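Local coordinates for protein GH61E (Thielavia terrestris, PDB 3EJA) that probably acts as a copper-dependent lytic polysaccharide monooxygenase that oxidatively cleaves (1-4)-glycosidic bonds in polysaccharides, at residues Tyr2-Val7 and Gly70-Tyr75; Pro64-Pro69 and Ser117-Pro122. One frame throughout, in Å; residues are numbered along the deposited sequence. Where two conformers were deposited one is given.

Interaction 1 (Tyr2-Val7 and Gly70-Tyr75)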
loop_
_atom_site.group_PDB
_atom_site.type_symbol
_atom_site.label_atom_id
_atom_site.label_comp_id
_atom_site.label_asym_id
_atom_site.label_seq_id
_atom_site.Cartn_x
_atom_site.Cartn_y
_atom_site.Cartn_z
ATOM N N TYR A 2 8.564 10.602 -2.387
ATOM C CA TYR A 2 7.203 11.090 -2.234
ATOM C C TYR A 2 6.557 10.462 -1.020
ATOM O O TYR A 2 6.887 9.339 -0.628
ATOM C CB TYR A 2 6.348 10.835 -3.492
ATOM C CG TYR A 2 6.813 9.684 -4.373
ATOM C CD1 TYR A 2 7.756 9.899 -5.390
ATOM C CD2 TYR A 2 6.310 8.394 -4.201
ATOM C CE1 TYR A 2 8.197 8.857 -6.206
ATOM C CE2 TYR A 2 6.744 7.337 -5.024
ATOM C CZ TYR A 2 7.687 7.587 -6.021
ATOM O OH TYR A 2 8.128 6.572 -6.840
ATOM N N THR A 3 5.636 11.210 -0.430
ATOM C CA THR A 3 4.827 10.714 0.665
ATOM C C THR A 3 3.474 10.260 0.118
ATOM O O THR A 3 3.115 10.568 -1.031
ATOM C CB THR A 3 4.609 11.821 1.728
ATOM O OG1 THR A 3 4.029 12.965 1.097
ATOM C CG2 THR A 3 5.933 12.225 2.371
ATOM N N TRP A 4 2.727 9.534 0.946
ATOM C CA TRP A 4 1.315 9.245 0.694
ATOM C C TRP A 4 0.506 9.906 1.840
ATOM O O TRP A 4 0.062 9.215 2.764
ATOM C CB TRP A 4 1.076 7.732 0.711
ATOM C CG TRP A 4 1.550 6.938 -0.479
ATOM C CD1 TRP A 4 2.698 6.201 -0.567
ATOM C CD2 TRP A 4 0.857 6.752 -1.725
ATOM N NE1 TRP A 4 2.773 5.582 -1.794
ATOM C CE2 TRP A 4 1.655 5.895 -2.522
ATOM C CE3 TRP A 4 -0.355 7.228 -2.246
ATOM C CZ2 TRP A 4 1.279 5.504 -3.816
ATOM C CZ3 TRP A 4 -0.734 6.835 -3.532
ATOM C CH2 TRP A 4 0.089 5.986 -4.303
ATOM N N PRO A 5 0.356 11.251 1.807
ATOM C CA PRO A 5 -0.081 11.975 3.015
ATOM C C PRO A 5 -1.599 12.096 3.263
ATOM O O PRO A 5 -2.001 12.414 4.387
ATOM C CB PRO A 5 0.519 13.367 2.806
ATOM C CG PRO A 5 0.471 13.568 1.296
ATOM C CD PRO A 5 0.631 12.172 0.682
ATOM N N ARG A 6 -2.421 11.858 2.240
ATOM C CA ARG A 6 -3.846 12.208 2.299
ATOM C C ARG A 6 -4.767 11.214 1.608
ATOM O O ARG A 6 -4.391 10.582 0.609
ATOM C CB ARG A 6 -4.088 13.570 1.620
ATOM C CG ARG A 6 -3.423 14.770 2.252
ATOM C CD ARG A 6 -3.633 16.045 1.421
ATOM N NE ARG A 6 -2.783 16.088 0.232
ATOM C CZ ARG A 6 -3.224 16.139 -1.024
ATOM N NH1 ARG A 6 -4.525 16.169 -1.292
ATOM N NH2 ARG A 6 -2.352 16.163 -2.026
ATOM N N VAL A 7 -5.991 11.123 2.117
ATOM C CA VAL A 7 -7.068 10.392 1.448
ATOM C C VAL A 7 -8.250 11.330 1.209
ATOM O O VAL A 7 -8.490 12.250 2.008
ATOM C CB VAL A 7 -7.522 9.123 2.223
ATOM C CG1 VAL A 7 -6.516 7.987 2.021
ATOM C CG2 VAL A 7 -7.743 9.422 3.714
ATOM N N GLY A 70 7.773 1.614 -11.171
ATOM C CA GLY A 70 7.440 0.506 -10.273
ATOM C C GLY A 70 5.958 0.466 -9.963
ATOM O O GLY A 70 5.229 1.422 -10.279
ATOM N N PRO A 71 5.492 -0.650 -9.362
ATOM C CA PRO A 71 4.070 -0.866 -9.114
ATOM C C PRO A 71 3.508 -0.094 -7.914
ATOM O O PRO A 71 4.229 0.171 -6.940
ATOM C CB PRO A 71 4.000 -2.368 -8.813
ATOM C CG PRO A 71 5.318 -2.662 -8.162
ATOM C CD PRO A 71 6.312 -1.783 -8.879
ATOM N N VAL A 72 2.222 0.235 -8.007
ATOM C CA VAL A 72 1.418 0.723 -6.889
ATOM C C VAL A 72 0.508 -0.423 -6.451
ATOM O O VAL A 72 -0.134 -1.085 -7.286
ATOM C CB VAL A 72 0.563 1.962 -7.303
ATOM C CG1 VAL A 72 -0.500 2.294 -6.242
ATOM C CG2 VAL A 72 1.463 3.170 -7.546
ATOM N N GLN A 73 0.462 -0.669 -5.141
ATOM C CA GLN A 73 -0.414 -1.689 -4.579
ATOM C C GLN A 73 -1.111 -1.148 -3.334
ATOM O O GLN A 73 -0.546 -0.308 -2.625
ATOM C CB GLN A 73 0.389 -2.960 -4.248
ATOM C CG GLN A 73 1.318 -3.415 -5.401
ATOM C CD GLN A 73 1.848 -4.823 -5.236
ATOM O OE1 GLN A 73 1.690 -5.652 -6.129
ATOM N NE2 GLN A 73 2.475 -5.107 -4.092
ATOM N N PHE A 74 -2.343 -1.604 -3.094
ATOM C CA PHE A 74 -3.075 -1.245 -1.871
ATOM C C PHE A 74 -3.521 -2.505 -1.136
ATOM O O PHE A 74 -3.957 -3.470 -1.762
ATOM C CB PHE A 74 -4.285 -0.339 -2.181
ATOM C CG PHE A 74 -3.900 1.010 -2.728
ATOM C CD1 PHE A 74 -3.534 2.045 -1.869
ATOM C CD2 PHE A 74 -3.868 1.232 -4.106
ATOM C CE1 PHE A 74 -3.155 3.293 -2.367
ATOM C CE2 PHE A 74 -3.481 2.468 -4.617
ATOM C CZ PHE A 74 -3.123 3.504 -3.750
ATOM N N TYR A 75 -3.394 -2.486 0.191
ATOM C CA TYR A 75 -3.865 -3.577 1.034
ATOM C C TYR A 75 -4.805 -3.030 2.109
ATOM O O TYR A 75 -4.782 -1.844 2.420
ATOM C CB TYR A 75 -2.700 -4.266 1.746
ATOM C CG TYR A 75 -1.693 -5.019 0.894
ATOM C CD1 TYR A 75 -0.776 -4.339 0.074
ATOM C CD2 TYR A 75 -1.611 -6.405 0.967
ATOM C CE1 TYR A 75 0.191 -5.045 -0.681
ATOM C CE2 TYR A 75 -0.660 -7.121 0.224
ATOM C CZ TYR A 75 0.233 -6.441 -0.590
ATOM O OH TYR A 75 1.164 -7.171 -1.292
#
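Trp4 presents the face of its six-membered ring to an edge of the Phe74 ring. The pair is T-shaped. The ring centroids lie 5.7 Å apart and the planes make an angle of 77°. Phe74 CZ leads the approach and reaches the far end of the indole, where it sits 4.1 Å from both Trp4 CZ3 and Trp4 CH2. Ala62 of strand 57-63 is another neighbour of the Trp4 side chain. Val72 adds a slanting aliphatic contact beside Phe74, its CG1 methyl 4.2 Å from Trp4 CH2. That methyl is placed by a chi1 of 168°, which turns CG1 opposite the backbone N.

Residues 3-7 and 72-78 belong to different sheets of a beta sandwich with a fibronectin type III fold. No hydrogen bond joins the two segments. Their closest alpha carbons, Trp4 CA and Val72 CA, are 11.4 Å apart, so side chains alone bridge the gap between the sheets. The CB of Trp4 already points to strand 72-78, and with CG opposite the carbonyl carbon (chi1 -74°) the benzo end of the indole lies against it.

All three touching residues are buried. Ala136 of strand 130-140 packs against both Trp4 and Phe74, and Val98 of strand 96-100 lies against Phe74. The polar NE1 of Trp4 is hydrogen-bonded outside the contact. The side chain of Trp4 is about 4 Å from that of Tyr153, a ligand of the bound magnesium.

Interaction 2 (Pro64-Pro69 and Ser117-Pro122). With MG (magnesium ion), chain F.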
loop_
_atom_site.group_PDB
_atom_site.type_symbol
_atom_site.label_atom_id
_atom_site.label_comp_id
_atom_site.label_asym_id
_atom_site.label_seq_id
_atom_site.Cartn_x
_atom_site.Cartn_y
_atom_site.Cartn_z
ATOM N N PRO A 64 5.007 14.708 -4.121
ATOM C CA PRO A 64 4.258 15.526 -5.101
ATOM C C PRO A 64 3.443 14.710 -6.115
ATOM O O PRO A 64 2.362 15.137 -6.533
ATOM C CB PRO A 64 5.373 16.308 -5.813
ATOM C CG PRO A 64 6.547 15.401 -5.762
ATOM C CD PRO A 64 6.454 14.693 -4.419
ATOM N N ASP A 65 3.978 13.546 -6.477
ATOM C CA ASP A 65 3.391 12.592 -7.425
ATOM C C ASP A 65 4.338 11.389 -7.451
ATOM O O ASP A 65 5.449 11.462 -6.924
ATOM C CB ASP A 65 3.279 13.194 -8.834
ATOM C CG ASP A 65 4.594 13.751 -9.332
ATOM O OD1 ASP A 65 5.518 12.968 -9.616
ATOM O OD2 ASP A 65 4.705 14.982 -9.440
ATOM N N VAL A 66 3.912 10.298 -8.080
ATOM C CA VAL A 66 4.745 9.096 -8.193
ATOM C C VAL A 66 5.615 9.203 -9.447
ATOM O O VAL A 66 5.083 9.285 -10.559
ATOM C CB VAL A 66 3.861 7.810 -8.251
ATOM C CG1 VAL A 66 4.693 6.587 -8.603
ATOM C CG2 VAL A 66 3.112 7.595 -6.917
ATOM N N TYR A 67 6.935 9.213 -9.279
ATOM C CA TYR A 67 7.828 9.406 -10.434
ATOM C C TYR A 67 8.923 8.353 -10.655
ATOM O O TYR A 67 9.586 8.384 -11.696
ATOM C CB TYR A 67 8.423 10.827 -10.466
ATOM C CG TYR A 67 9.348 11.191 -9.327
ATOM C CD1 TYR A 67 10.716 10.891 -9.376
ATOM C CD2 TYR A 67 8.864 11.882 -8.213
ATOM C CE1 TYR A 67 11.562 11.238 -8.337
ATOM C CE2 TYR A 67 9.703 12.236 -7.168
ATOM C CZ TYR A 67 11.046 11.913 -7.236
ATOM O OH TYR A 67 11.877 12.271 -6.209
ATOM N N HIS A 68 9.127 7.449 -9.698
ATOM C CA HIS A 68 10.032 6.313 -9.925
ATOM C C HIS A 68 9.245 5.179 -10.579
ATOM O O HIS A 68 8.070 4.971 -10.253
ATOM C CB HIS A 68 10.672 5.807 -8.629
ATOM C CG HIS A 68 11.536 6.815 -7.940
ATOM N ND1 HIS A 68 12.618 7.419 -8.551
ATOM C CD2 HIS A 68 11.497 7.298 -6.676
ATOM C CE1 HIS A 68 13.200 8.237 -7.693
ATOM N NE2 HIS A 68 12.539 8.183 -6.549
ATOM N N PRO A 69 9.886 4.439 -11.506
ATOM C CA PRO A 69 9.205 3.315 -12.148
ATOM C C PRO A 69 8.953 2.213 -11.122
ATOM O O PRO A 69 9.813 1.932 -10.291
ATOM C CB PRO A 69 10.219 2.842 -13.196
ATOM C CG PRO A 69 11.544 3.299 -12.676
ATOM C CD PRO A 69 11.270 4.597 -11.993
ATOM N N SER A 117 -0.692 11.894 -9.090
ATOM C CA SER A 117 -0.783 12.174 -7.652
ATOM C C SER A 117 -2.013 11.517 -7.035
ATOM O O SER A 117 -2.019 11.185 -5.850
ATOM C CB SER A 117 -0.839 13.685 -7.400
ATOM O OG SER A 117 0.235 14.360 -8.027
ATOM N N SER A 118 -3.050 11.339 -7.852
ATOM C CA SER A 118 -4.342 10.827 -7.410
ATOM C C SER A 118 -4.557 9.366 -7.823
ATOM O O SER A 118 -4.478 9.038 -9.006
ATOM C CB SER A 118 -5.453 11.702 -8.003
ATOM O OG SER A 118 -6.726 11.200 -7.668
ATOM N N PHE A 119 -4.854 8.511 -6.842
ATOM C CA PHE A 119 -5.036 7.076 -7.080
ATOM C C PHE A 119 -6.376 6.548 -6.587
ATOM O O PHE A 119 -6.733 6.721 -5.421
ATOM C CB PHE A 119 -3.863 6.284 -6.480
ATOM C CG PHE A 119 -2.564 6.547 -7.175
ATOM C CD1 PHE A 119 -1.797 7.668 -6.852
ATOM C CD2 PHE A 119 -2.127 5.704 -8.193
ATOM C CE1 PHE A 119 -0.603 7.929 -7.520
ATOM C CE2 PHE A 119 -0.927 5.955 -8.862
ATOM C CZ PHE A 119 -0.168 7.064 -8.522
ATOM N N ALA A 120 -7.105 5.906 -7.499
ATOM C CA ALA A 120 -8.417 5.320 -7.215
ATOM C C ALA A 120 -8.307 3.929 -6.580
ATOM O O ALA A 120 -7.812 2.984 -7.207
ATOM C CB ALA A 120 -9.257 5.270 -8.500
ATOM N N VAL A 121 -8.758 3.817 -5.330
ATOM C CA VAL A 121 -8.704 2.544 -4.598
ATOM C C VAL A 121 -10.103 1.973 -4.447
ATOM O O VAL A 121 -10.926 2.535 -3.713
ATOM C CB VAL A 121 -8.068 2.667 -3.188
ATOM C CG1 VAL A 121 -7.827 1.279 -2.590
ATOM C CG2 VAL A 121 -6.771 3.460 -3.242
ATOM N N PRO A 122 -10.361 0.835 -5.114
ATOM C CA PRO A 122 -11.667 0.189 -5.011
ATOM C C PRO A 122 -11.819 -0.515 -3.660
ATOM O O PRO A 122 -11.028 -1.400 -3.321
ATOM C CB PRO A 122 -11.644 -0.828 -6.159
ATOM C CG PRO A 122 -10.170 -1.202 -6.291
ATOM C CD PRO A 122 -9.418 0.071 -5.962
HETATM MG MG MG F . 12.977 9.139 -4.718
HETATM O O HOH W 1 14.035 10.717 -5.806
#
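Val66 lays its CG2 methyl obliquely against the outer end of the Phe119 ring. CG2 is 3.7 Å from Phe119 CZ and 3.8 Å from Phe119 CE1. With CG1 opposite the backbone N (chi1 170°), CG2 is the branch left to meet the ring.

Nearer the start of the loop the contact turns polar. Ser117 OG gives a hydrogen bond to Pro64 O at 2.7 Å. It lies in the carbonyl plane on a lone pair, with a C=O...OG angle of 141°. Ser117 was modelled in two conformers, so the bond may not be formed all the time. Ser117 OG also touches Asp65 CB.

The same loop, between strands 57-63 and 72-78, carries a metal ligand. His68 NE2 binds magnesium at 2.1 Å, with His1 and Tyr153 completing the protein ligands. In AA9 enzymes this site holds copper in the histidine brace. Tyr67 CE1 sits over one face of the His68 imidazole, toward its rim. Tyr67 OH is 2.7 Å from a water that is itself bound to magnesium. One hydrogen bond and one apolar contact thus join residues 64-66 to residues 117-122, consistent with holding the base of the metal-binding loop against the sheet.

Interaction 1 is core: it is wholly buried, apolar, and spans the gap between the two sheets. Interaction 2 is only partly buried and adds a side-chain hydrogen bond, and its loop also carries the metal ligand His68. The centres of interaction 1 and interaction 2 are about 6 Å apart. Phe119 of interaction 2 packs on Trp4 of interaction 1, its CD1 3.6 Å from Trp4 CZ3, which carries the aromatic packing into strand 118-122. Tyr2 makes the second link: its OH probably hydrogen-bonds the backbone N of His68, at 3.2 Å. Strands 3-7 and 118-122 are the outer members of one sheet, so both contacts engage that sheet.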